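Local structure of peptidoglycan synthetase penicillin-binding protein 3 (Bifidobacterium adolescentis, 4YE5) at residues E544-M547 / Q548-V552; D391-T394 / R395-L399; G196-I199 / P200-T204. The protein probably cross-links peptidoglycan as a class B penicillin-binding protein, joining cell-wall peptides through a penicillin-sensitive transpeptidase domain. One frame throughout, in Å; residues are numbered along the deposited sequence.

Interaction 1: residues E544-M547 / Q548-V552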
ATOM      1  N   GLU A 544     -21.564  -1.089  -7.057  1.00 21.34           N
ATOM      2  CA  GLU A 544     -22.704  -0.212  -6.793  1.00 26.38           C
ATOM      3  C   GLU A 544     -22.296   1.078  -6.077  1.00 23.52           C
ATOM      4  O   GLU A 544     -22.715   2.165  -6.450  1.00 21.22           O
ATOM      5  CB  GLU A 544     -23.763  -0.928  -5.948  1.00 27.50           C
ATOM      6  CG  GLU A 544     -24.932  -0.015  -5.588  1.00 28.09           C
ATOM      7  CD  GLU A 544     -25.878  -0.603  -4.545  1.00 36.40           C
ATOM      8  OE1 GLU A 544     -25.418  -1.235  -3.560  1.00 36.39           O
ATOM      9  OE2 GLU A 544     -27.096  -0.422  -4.718  1.00 43.67           O
ATOM     10  N   PHE A 545     -21.487   0.955  -5.032  1.00 19.90           N
ATOM     11  CA  PHE A 545     -21.040   2.141  -4.292  1.00 23.04           C
ATOM     12  C   PHE A 545     -20.250   3.101  -5.196  1.00 20.11           C
ATOM     13  O   PHE A 545     -20.440   4.300  -5.125  1.00 18.22           O
ATOM     14  CB  PHE A 545     -20.177   1.716  -3.095  1.00 23.19           C
ATOM     15  CG  PHE A 545     -19.503   2.867  -2.382  1.00 28.07           C
ATOM     16  CD1 PHE A 545     -20.216   3.667  -1.491  1.00 23.61           C
ATOM     17  CD2 PHE A 545     -18.161   3.127  -2.580  1.00 24.72           C
ATOM     18  CE1 PHE A 545     -19.601   4.727  -0.834  1.00 24.32           C
ATOM     19  CE2 PHE A 545     -17.530   4.177  -1.920  1.00 18.52           C
ATOM     20  CZ  PHE A 545     -18.252   4.977  -1.049  1.00 23.36           C
ATOM     21  N   LEU A 546     -19.358   2.557  -6.031  1.00 18.89           N
ATOM     22  CA  LEU A 546     -18.499   3.382  -6.897  1.00 21.33           C
ATOM     23  C   LEU A 546     -19.256   4.149  -7.972  1.00 19.59           C
ATOM     24  O   LEU A 546     -18.926   5.295  -8.265  1.00 17.65           O
ATOM     25  CB  LEU A 546     -17.428   2.536  -7.572  1.00 19.62           C
ATOM     26  CG  LEU A 546     -16.322   1.960  -6.690  1.00 16.99           C
ATOM     27  CD1 LEU A 546     -15.525   0.912  -7.480  1.00 12.27           C
ATOM     28  CD2 LEU A 546     -15.396   3.075  -6.162  1.00 16.17           C
HETATM   29  N   MSE A 547     -20.260   3.517  -8.577  1.00 16.46           N
HETATM   30  CA  MSE A 547     -21.065   4.208  -9.582  1.00 19.79           C
HETATM   31  C   MSE A 547     -21.838   5.360  -8.939  1.00 21.22           C
HETATM   32  O   MSE A 547     -22.011   6.399  -9.551  1.00 23.48           O
HETATM   33  CB  MSE A 547     -22.054   3.253 -10.289  1.00 18.03           C
HETATM   34  CG  MSE A 547     -21.441   2.032 -10.933  1.00 22.07           C
HETATM   35 SE   MSE A 547     -20.274   2.448 -12.434  0.60 21.54          SE
HETATM   36  CE  MSE A 547     -18.566   2.338 -11.547  1.00 16.68           C
ATOM     37  N   GLN A 548     -22.321   5.162  -7.717  1.00 23.71           N
ATOM     38  CA  GLN A 548     -23.064   6.221  -7.007  1.00 25.73           C
ATOM     39  C   GLN A 548     -22.120   7.328  -6.541  1.00 24.47           C
ATOM     40  O   GLN A 548     -22.405   8.503  -6.724  1.00 26.03           O
ATOM     41  CB  GLN A 548     -23.828   5.639  -5.800  1.00 29.43           C
ATOM     42  CG  GLN A 548     -24.296   6.679  -4.738  1.00 44.78           C
ATOM     43  CD  GLN A 548     -25.690   7.238  -5.010  1.00 53.89           C
ATOM     44  OE1 GLN A 548     -26.446   6.686  -5.812  1.00 55.11           O
ATOM     45  NE2 GLN A 548     -26.036   8.337  -4.336  1.00 51.73           N
ATOM     46  N   LYS A 549     -20.988   6.948  -5.939  1.00 21.46           N
ATOM     47  CA  LYS A 549     -20.041   7.946  -5.440  1.00 25.33           C
ATOM     48  C   LYS A 549     -19.533   8.851  -6.550  1.00 25.99           C
ATOM     49  O   LYS A 549     -19.498  10.059  -6.396  1.00 27.50           O
ATOM     50  CB  LYS A 549     -18.837   7.305  -4.740  1.00 21.33           C
ATOM     51  CG  LYS A 549     -17.817   8.339  -4.193  1.00 21.93           C
ATOM     52  CD  LYS A 549     -16.648   7.608  -3.474  1.00 24.32           C
ATOM     53  CE  LYS A 549     -15.484   8.557  -3.189  1.00 23.62           C
ATOM     54  NZ  LYS A 549     -15.966   9.670  -2.339  1.00 24.76           N
ATOM     55  N   TYR A 550     -19.125   8.267  -7.666  1.00 23.61           N
ATOM     56  CA  TYR A 550     -18.545   9.080  -8.737  1.00 24.64           C
ATOM     57  C   TYR A 550     -19.575   9.511  -9.767  1.00 25.93           C
ATOM     58  O   TYR A 550     -19.226  10.111 -10.790  1.00 30.04           O
ATOM     59  CB  TYR A 550     -17.358   8.351  -9.384  1.00 21.03           C
ATOM     60  CG  TYR A 550     -16.233   8.163  -8.391  1.00 23.56           C
ATOM     61  CD1 TYR A 550     -15.385   9.225  -8.063  1.00 25.39           C
ATOM     62  CD2 TYR A 550     -16.053   6.954  -7.733  1.00 22.28           C
ATOM     63  CE1 TYR A 550     -14.365   9.071  -7.128  1.00 24.63           C
ATOM     64  CE2 TYR A 550     -15.024   6.788  -6.803  1.00 22.14           C
ATOM     65  CZ  TYR A 550     -14.187   7.845  -6.504  1.00 28.77           C
ATOM     66  OH  TYR A 550     -13.169   7.678  -5.574  1.00 23.56           O
ATOM     67  N   GLU A 551     -20.849   9.232  -9.480  1.00 23.58           N
ATOM     68  CA  GLU A 551     -21.940   9.671 -10.352  1.00 25.70           C
ATOM     69  C   GLU A 551     -21.691   9.248 -11.798  1.00 27.44           C
ATOM     70  O   GLU A 551     -21.762  10.062 -12.720  1.00 31.04           O
ATOM     71  CB  GLU A 551     -22.125  11.199 -10.252  1.00 29.42           C
ATOM     72  CG  GLU A 551     -22.325  11.679  -8.806  1.00 27.99           C
ATOM     73  CD  GLU A 551     -22.614  13.174  -8.695  1.00 45.27           C
ATOM     74  OE1 GLU A 551     -21.683  13.926  -8.334  1.00 45.47           O
ATOM     75  OE2 GLU A 551     -23.769  13.594  -8.960  1.00 49.33           O
ATOM     76  N   VAL A 552     -21.371   7.971 -11.984  1.00 26.02           N
ATOM     77  CA  VAL A 552     -21.040   7.450 -13.310  1.00 24.47           C
ATOM     78  C   VAL A 552     -22.327   7.354 -14.139  1.00 28.27           C
ATOM     79  O   VAL A 552     -23.328   6.817 -13.665  1.00 29.20           O
ATOM     80  CB  VAL A 552     -20.349   6.065 -13.198  1.00 23.82           C
ATOM     81  CG1 VAL A 552     -19.925   5.548 -14.587  1.00 25.09           C
ATOM     82  CG2 VAL A 552     -19.124   6.150 -12.241  1.00 18.32           C
TER

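Interaction 2: residues D391-T394 / R395-L399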
ATOM      1  N   ASP A 391       5.883 -29.780 -17.718  1.00 46.33           N
ATOM      2  CA  ASP A 391       5.714 -31.141 -18.222  1.00 52.40           C
ATOM      3  C   ASP A 391       4.476 -31.177 -19.104  1.00 52.61           C
ATOM      4  O   ASP A 391       3.839 -30.144 -19.311  1.00 48.63           O
ATOM      5  CB  ASP A 391       5.647 -32.175 -17.085  1.00 51.33           C
ATOM      6  CG  ASP A 391       4.461 -31.971 -16.161  1.00 52.45           C
ATOM      7  OD1 ASP A 391       3.334 -31.763 -16.655  1.00 54.83           O
ATOM      8  OD2 ASP A 391       4.659 -32.019 -14.929  1.00 57.00           O
ATOM      9  N   ARG A 392       4.123 -32.359 -19.603  1.00 47.81           N
ATOM     10  CA  ARG A 392       3.026 -32.482 -20.561  1.00 51.33           C
ATOM     11  C   ARG A 392       1.656 -32.080 -20.010  1.00 48.68           C
ATOM     12  O   ARG A 392       0.747 -31.759 -20.776  1.00 53.62           O
ATOM     13  CB  ARG A 392       2.966 -33.886 -21.176  1.00 57.09           C
ATOM     14  CG  ARG A 392       4.119 -34.197 -22.122  1.00 63.68           C
ATOM     15  CD  ARG A 392       4.620 -32.954 -22.869  1.00 68.33           C
ATOM     16  NE  ARG A 392       3.863 -32.666 -24.087  1.00 74.22           N
ATOM     17  CZ  ARG A 392       4.189 -31.716 -24.964  1.00 75.91           C
ATOM     18  NH1 ARG A 392       3.444 -31.519 -26.047  1.00 75.30           N
ATOM     19  NH2 ARG A 392       5.259 -30.957 -24.757  1.00 76.07           N
ATOM     20  N   ARG A 393       1.504 -32.095 -18.691  1.00 41.19           N
ATOM     21  CA  ARG A 393       0.250 -31.648 -18.090  1.00 40.88           C
ATOM     22  C   ARG A 393       0.223 -30.141 -17.787  1.00 36.30           C
ATOM     23  O   ARG A 393      -0.716 -29.432 -18.166  1.00 33.58           O
ATOM     24  CB  ARG A 393      -0.074 -32.455 -16.830  1.00 42.72           C
ATOM     25  CG  ARG A 393      -1.420 -32.079 -16.230  1.00 43.16           C
ATOM     26  CD  ARG A 393      -1.982 -33.124 -15.275  1.00 49.60           C
ATOM     27  NE  ARG A 393      -3.401 -32.866 -15.053  1.00 53.01           N
ATOM     28  CZ  ARG A 393      -4.385 -33.473 -15.713  1.00 54.36           C
ATOM     29  NH1 ARG A 393      -4.108 -34.398 -16.621  1.00 52.89           N
ATOM     30  NH2 ARG A 393      -5.651 -33.163 -15.456  1.00 56.86           N
ATOM     31  N   THR A 394       1.250 -29.649 -17.105  1.00 36.27           N
ATOM     32  CA  THR A 394       1.265 -28.250 -16.685  1.00 35.85           C
ATOM     33  C   THR A 394       1.312 -27.295 -17.877  1.00 33.40           C
ATOM     34  O   THR A 394       0.887 -26.158 -17.761  1.00 32.12           O
ATOM     35  CB  THR A 394       2.432 -27.939 -15.723  1.00 41.20           C
ATOM     36  OG1 THR A 394       3.682 -28.137 -16.400  1.00 44.12           O
ATOM     37  CG2 THR A 394       2.368 -28.849 -14.485  1.00 39.87           C
ATOM     38  N   ARG A 395       1.817 -27.757 -19.023  1.00 31.26           N
ATOM     39  CA  ARG A 395       1.806 -26.920 -20.227  1.00 34.04           C
ATOM     40  C   ARG A 395       0.364 -26.615 -20.632  1.00 33.99           C
ATOM     41  O   ARG A 395       0.100 -25.619 -21.304  1.00 33.73           O
ATOM     42  CB  ARG A 395       2.559 -27.589 -21.391  1.00 33.25           C
ATOM     43  CG  ARG A 395       1.811 -28.761 -22.017  1.00 32.75           C
ATOM     44  CD  ARG A 395       2.529 -29.325 -23.238  1.00 46.58           C
ATOM     45  NE  ARG A 395       2.701 -28.340 -24.308  1.00 48.10           N
ATOM     46  CZ  ARG A 395       1.856 -28.174 -25.322  1.00 48.54           C
ATOM     47  NH1 ARG A 395       2.104 -27.256 -26.252  1.00 43.44           N
ATOM     48  NH2 ARG A 395       0.765 -28.924 -25.412  1.00 49.74           N
ATOM     49  N   ASN A 396      -0.568 -27.468 -20.206  1.00 35.54           N
ATOM     50  CA  ASN A 396      -1.993 -27.267 -20.496  1.00 34.34           C
ATOM     51  C   ASN A 396      -2.784 -26.568 -19.394  1.00 32.35           C
ATOM     52  O   ASN A 396      -3.616 -25.687 -19.664  1.00 29.23           O
ATOM     53  CB  ASN A 396      -2.643 -28.605 -20.864  1.00 36.88           C
ATOM     54  CG  ASN A 396      -2.363 -28.998 -22.293  1.00 37.26           C
ATOM     55  OD1 ASN A 396      -2.538 -28.188 -23.207  1.00 31.26           O
ATOM     56  ND2 ASN A 396      -1.898 -30.234 -22.501  1.00 31.20           N
ATOM     57  N   THR A 397      -2.525 -26.941 -18.144  1.00 24.28           N
ATOM     58  CA  THR A 397      -3.195 -26.290 -17.011  1.00 22.76           C
ATOM     59  C   THR A 397      -2.879 -24.791 -16.955  1.00 24.23           C
ATOM     60  O   THR A 397      -3.670 -23.996 -16.446  1.00 22.38           O
ATOM     61  CB  THR A 397      -2.815 -26.937 -15.655  1.00 23.94           C
ATOM     62  OG1 THR A 397      -1.413 -26.784 -15.430  1.00 28.04           O
ATOM     63  CG2 THR A 397      -3.163 -28.438 -15.639  1.00 24.56           C
ATOM     64  N   VAL A 398      -1.732 -24.396 -17.499  1.00 27.74           N
ATOM     65  CA  VAL A 398      -1.372 -22.976 -17.517  1.00 23.93           C
ATOM     66  C   VAL A 398      -2.389 -22.171 -18.349  1.00 24.27           C
ATOM     67  O   VAL A 398      -2.558 -20.965 -18.144  1.00 24.45           O
ATOM     68  CB  VAL A 398       0.073 -22.764 -18.049  1.00 28.41           C
ATOM     69  CG1 VAL A 398       0.096 -22.702 -19.564  1.00 27.09           C
ATOM     70  CG2 VAL A 398       0.678 -21.498 -17.466  1.00 30.74           C
ATOM     71  N   LEU A 399      -3.078 -22.847 -19.269  1.00 24.31           N
ATOM     72  CA  LEU A 399      -4.103 -22.204 -20.098  1.00 22.32           C
ATOM     73  C   LEU A 399      -5.302 -21.787 -19.271  1.00 26.73           C
ATOM     74  O   LEU A 399      -6.012 -20.853 -19.637  1.00 25.26           O
ATOM     75  CB  LEU A 399      -4.594 -23.142 -21.208  1.00 21.51           C
ATOM     76  CG  LEU A 399      -3.585 -23.616 -22.255  1.00 22.99           C
ATOM     77  CD1 LEU A 399      -4.286 -24.543 -23.255  1.00 24.22           C
ATOM     78  CD2 LEU A 399      -2.922 -22.416 -22.967  1.00 30.46           C
TER
HETATM   79  O   HOH W   1       0.774 -24.596 -15.432  1.00 33.62           O

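Interaction 3: residues G196-I199 / P200-T204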
ATOM      1  N   GLY A 196      40.783  28.457  24.199  1.00 35.07           N
ATOM      2  CA  GLY A 196      41.491  29.709  24.010  1.00 37.99           C
ATOM      3  C   GLY A 196      41.146  30.451  22.719  1.00 44.20           C
ATOM      4  O   GLY A 196      41.618  31.578  22.532  1.00 43.59           O
ATOM      5  N   VAL A 197      40.348  29.852  21.823  1.00 34.16           N
ATOM      6  CA  VAL A 197      39.938  30.592  20.615  1.00 32.11           C
ATOM      7  C   VAL A 197      38.444  30.968  20.532  1.00 35.40           C
ATOM      8  O   VAL A 197      38.060  31.784  19.693  1.00 31.22           O
ATOM      9  CB  VAL A 197      40.382  29.915  19.293  1.00 33.29           C
ATOM     10  CG1 VAL A 197      41.915  29.733  19.258  1.00 34.55           C
ATOM     11  CG2 VAL A 197      39.673  28.622  19.107  1.00 41.02           C
ATOM     12  N   GLU A 198      37.608  30.349  21.358  1.00 30.15           N
ATOM     13  CA  GLU A 198      36.222  30.779  21.524  1.00 29.17           C
ATOM     14  C   GLU A 198      35.914  30.694  23.012  1.00 30.58           C
ATOM     15  O   GLU A 198      36.533  29.913  23.717  1.00 28.48           O
ATOM     16  CB  GLU A 198      35.235  29.889  20.752  1.00 29.02           C
ATOM     17  CG  GLU A 198      35.522  29.754  19.254  1.00 33.69           C
ATOM     18  CD  GLU A 198      35.228  31.031  18.453  1.00 35.73           C
ATOM     19  OE1 GLU A 198      35.607  31.086  17.268  1.00 31.76           O
ATOM     20  OE2 GLU A 198      34.623  31.977  18.998  1.00 31.33           O
ATOM     21  N   ILE A 199      34.976  31.492  23.496  1.00 27.55           N
ATOM     22  CA  ILE A 199      34.608  31.393  24.898  1.00 26.83           C
ATOM     23  C   ILE A 199      33.739  30.141  25.098  1.00 26.47           C
ATOM     24  O   ILE A 199      33.101  29.672  24.149  1.00 26.53           O
ATOM     25  CB  ILE A 199      33.889  32.670  25.402  1.00 26.22           C
ATOM     26  CG1 ILE A 199      32.523  32.839  24.715  1.00 27.38           C
ATOM     27  CG2 ILE A 199      34.773  33.908  25.194  1.00 26.62           C
ATOM     28  CD1 ILE A 199      31.645  33.920  25.371  1.00 25.30           C
ATOM     29  N   PRO A 200      33.736  29.588  26.325  1.00 26.17           N
ATOM     30  CA  PRO A 200      32.911  28.409  26.645  1.00 28.03           C
ATOM     31  C   PRO A 200      31.457  28.654  26.269  1.00 25.32           C
ATOM     32  O   PRO A 200      30.932  29.733  26.551  1.00 27.32           O
ATOM     33  CB  PRO A 200      33.048  28.298  28.180  1.00 28.74           C
ATOM     34  CG  PRO A 200      34.358  28.913  28.478  1.00 35.90           C
ATOM     35  CD  PRO A 200      34.512  30.046  27.493  1.00 26.14           C
ATOM     36  N   GLY A 201      30.812  27.683  25.634  1.00 25.32           N
ATOM     37  CA  GLY A 201      29.413  27.825  25.275  1.00 24.82           C
ATOM     38  C   GLY A 201      29.198  28.296  23.835  1.00 25.04           C
ATOM     39  O   GLY A 201      28.069  28.276  23.324  1.00 28.42           O
ATOM     40  N   THR A 202      30.267  28.719  23.167  1.00 25.63           N
ATOM     41  CA  THR A 202      30.138  29.218  21.794  1.00 26.00           C
ATOM     42  C   THR A 202      29.699  28.132  20.803  1.00 26.18           C
ATOM     43  O   THR A 202      30.312  27.069  20.721  1.00 31.16           O
ATOM     44  CB  THR A 202      31.455  29.812  21.294  1.00 26.77           C
ATOM     45  OG1 THR A 202      31.879  30.865  22.184  1.00 26.59           O
ATOM     46  CG2 THR A 202      31.285  30.354  19.853  1.00 27.28           C
HETATM   47  N   MSE A 203      28.643  28.408  20.048  1.00 26.98           N
HETATM   48  CA  MSE A 203      28.241  27.505  18.970  1.00 29.23           C
HETATM   49  C   MSE A 203      29.095  27.768  17.720  1.00 32.97           C
HETATM   50  O   MSE A 203      28.963  28.816  17.091  1.00 32.91           O
HETATM   51  CB  MSE A 203      26.758  27.688  18.647  1.00 25.66           C
HETATM   52  CG  MSE A 203      26.219  26.588  17.742  1.00 38.69           C
HETATM   53 SE   MSE A 203      24.411  26.945  17.079  0.61 34.32          SE
HETATM   54  CE  MSE A 203      23.579  27.721  18.648  1.00 41.62           C
ATOM     55  N   THR A 204      29.971  26.835  17.355  1.00 27.71           N
ATOM     56  CA  THR A 204      30.899  27.101  16.246  1.00 34.87           C
ATOM     57  C   THR A 204      30.438  26.595  14.893  1.00 43.93           C
ATOM     58  O   THR A 204      30.959  27.004  13.855  1.00 38.50           O
ATOM     59  CB  THR A 204      32.276  26.530  16.519  1.00 40.10           C
ATOM     60  OG1 THR A 204      32.138  25.159  16.907  1.00 42.16           O
ATOM     61  CG2 THR A 204      32.942  27.326  17.631  1.00 39.52           C
TER
HETATM   62  O   HOH W   2      34.037  33.299  21.347  1.00 22.06           O

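Interaction 1: residues E544-M547 / Q548-V552
Met547 and Val552 meet where helix 535-549 ends. Met547 is modelled as selenomethionine, and its SE atom rests 3.7 Å from Val552 CB. Its CE methyl reaches Val552 CG2. The Met547 chain leaves with CG beside the backbone N (chi1 -55°) and bends at its second and third torsions. These bends fold the selenium back toward Val552. The backbone of the same two residues closes a Schellman motif: Val552 N donates to Met547 O at 3.0 Å, in the carbonyl plane. Glu551, at positive phi, is the C-prime residue, and its N makes a weak bond to Gln548 O. Past Glu551 the chain turns back, which brings the Val552 side chain onto Met547, the apolar contact that goes with the motif.

Leu546 lies alongside Tyr550, one turn on. Its CD2 methyl touches the ring at the edge, in plane, 3.8 Å from Tyr550 CE2. Tyr550 N also bonds to Leu546 O at 3.0 Å, although Tyr550 is the first residue to leave helical geometry. Lys549 CG sits over the centre of one face of the Tyr550 ring.

Around the helix end, Leu546, Lys549 and Tyr550 pack on Val223 of helix 221-238, and Phe545 stacks its ring on Tyr226 of that helix. Leu546, Met547 and Tyr550 reach Phe517 of strand 517-524. The C-terminal helix thus lies against both helix 221-238 and the middle strand of the five-stranded sheet.

Interaction 2: residues D391-T394 / R395-L399
Arg395 N donates to Asp391 O at 3.1 Å in the first turn of helix 394-397, which Asp391 and Thr394 begin as a capping box. Asp391 OD1 takes two donors. Arg393 N meets it at 2.8 Å, nearly along its C-O axis. Thr394 N comes at 3.0 Å on the syn side, tilted out of the carboxylate plane. In return Thr394 OG1 accepts from Asp391 N. Thr394 holds OG1 between its backbone N and carbonyl carbon (chi1 64°), which points it back at the N-H of Asp391.

Arg393 O is shared as well. Thr397 N approaches in the carbonyl plane, while Asn396 N sits above it, 50° out. Val398 N makes the next helical bond, to Thr394 O.

The guanidinium groups of Arg392 and Arg395 stack flat, centres 4.3 Å apart and planes at 4°. Arg395 CD lies over the centre of the Arg392 group. The two like charges have outside partners: Arg392 NE forms a salt bridge to Glu318, and Arg395 NE bonds to Asn356 OD1. Arg393 reaches Gln320 and Thr321 O, and Asn396 is held by Arg359 and Tyr322. These bonds join the short helix to helix 356-365 and the neighbouring strand 320-323.

A water links the two threonines, donating to Thr394 O at 2.8 Å and accepting from Thr397 OG1 at 3.1 Å.

Interaction 3: residues G196-I199 / P200-T204
Ile199 and Thr202 are the ends of a type II beta turn, and Thr202 N donates to Ile199 O at 3.1 Å. The turn lies in the loop between strands 186-191 and 202-207. Gly201 and Thr202 both pair with Gln191, giving a G1 beta bulge. Gly201 is at phi 96°, where a side chain would press on the preceding carbonyl O, so the place calls for glycine.

The side chain of Thr202 points back over the turn. Its CB lies 3.8 Å from Glu198 CB and also near Ile199 O. From there the chain forks. The hydroxyl swings to the side of the backbone N, opposite the carbonyl carbon (chi1 -57°). This places it on the same face of the Ile199 carbonyl plane as Thr202 N, and OG1 donates to Ile199 O at 2.6 Å. Ile199 O therefore accepts twice from one residue, from the Thr202 backbone N and from its hydroxyl. OG1 also touches Ile199 CG1 at 3.3 Å, where the two side chains cross at about a right angle. The other branch, CG2, reaches toward Glu198 and lies 3.8 Å from OE2.

Glu198 bends at its second torsion, and its CG touches Thr204 CG2. The Thr204 hydroxyl is turned to another partner, Gln191 OE1. Ile199 CB and Pro200 CD, on bonded neighbours, are tight at 3.4 Å where the chain enters the turn.

A water bridges Glu198, Ile199 and Thr202. It accepts from Ile199 N at 3.0 Å, donates to Glu198 OE2 at 2.8 Å and makes a weak bond to Thr202 OG1.

All three contacts are local, each where the chain enters or leaves regular structure. Interaction 1 ends a helix, interaction 2 begins one, and interaction 3 leads into a strand. Interactions 1 and 2 are partly buried, while interaction 3 lies at the surface. The first relies on apolar packing behind a backbone cap. The second is polar, with arginines tied to outside partners. In the third, one carbonyl takes both the N-H and the hydroxyl of a single threonine, with a water alongside. Interactions 2 and 3 belong to different regions, the transpeptidase and dimerisation domains, with centres about 78 Å apart. The centres of interactions 1 and 2 are about 41 Å apart. No two share a helix or strand.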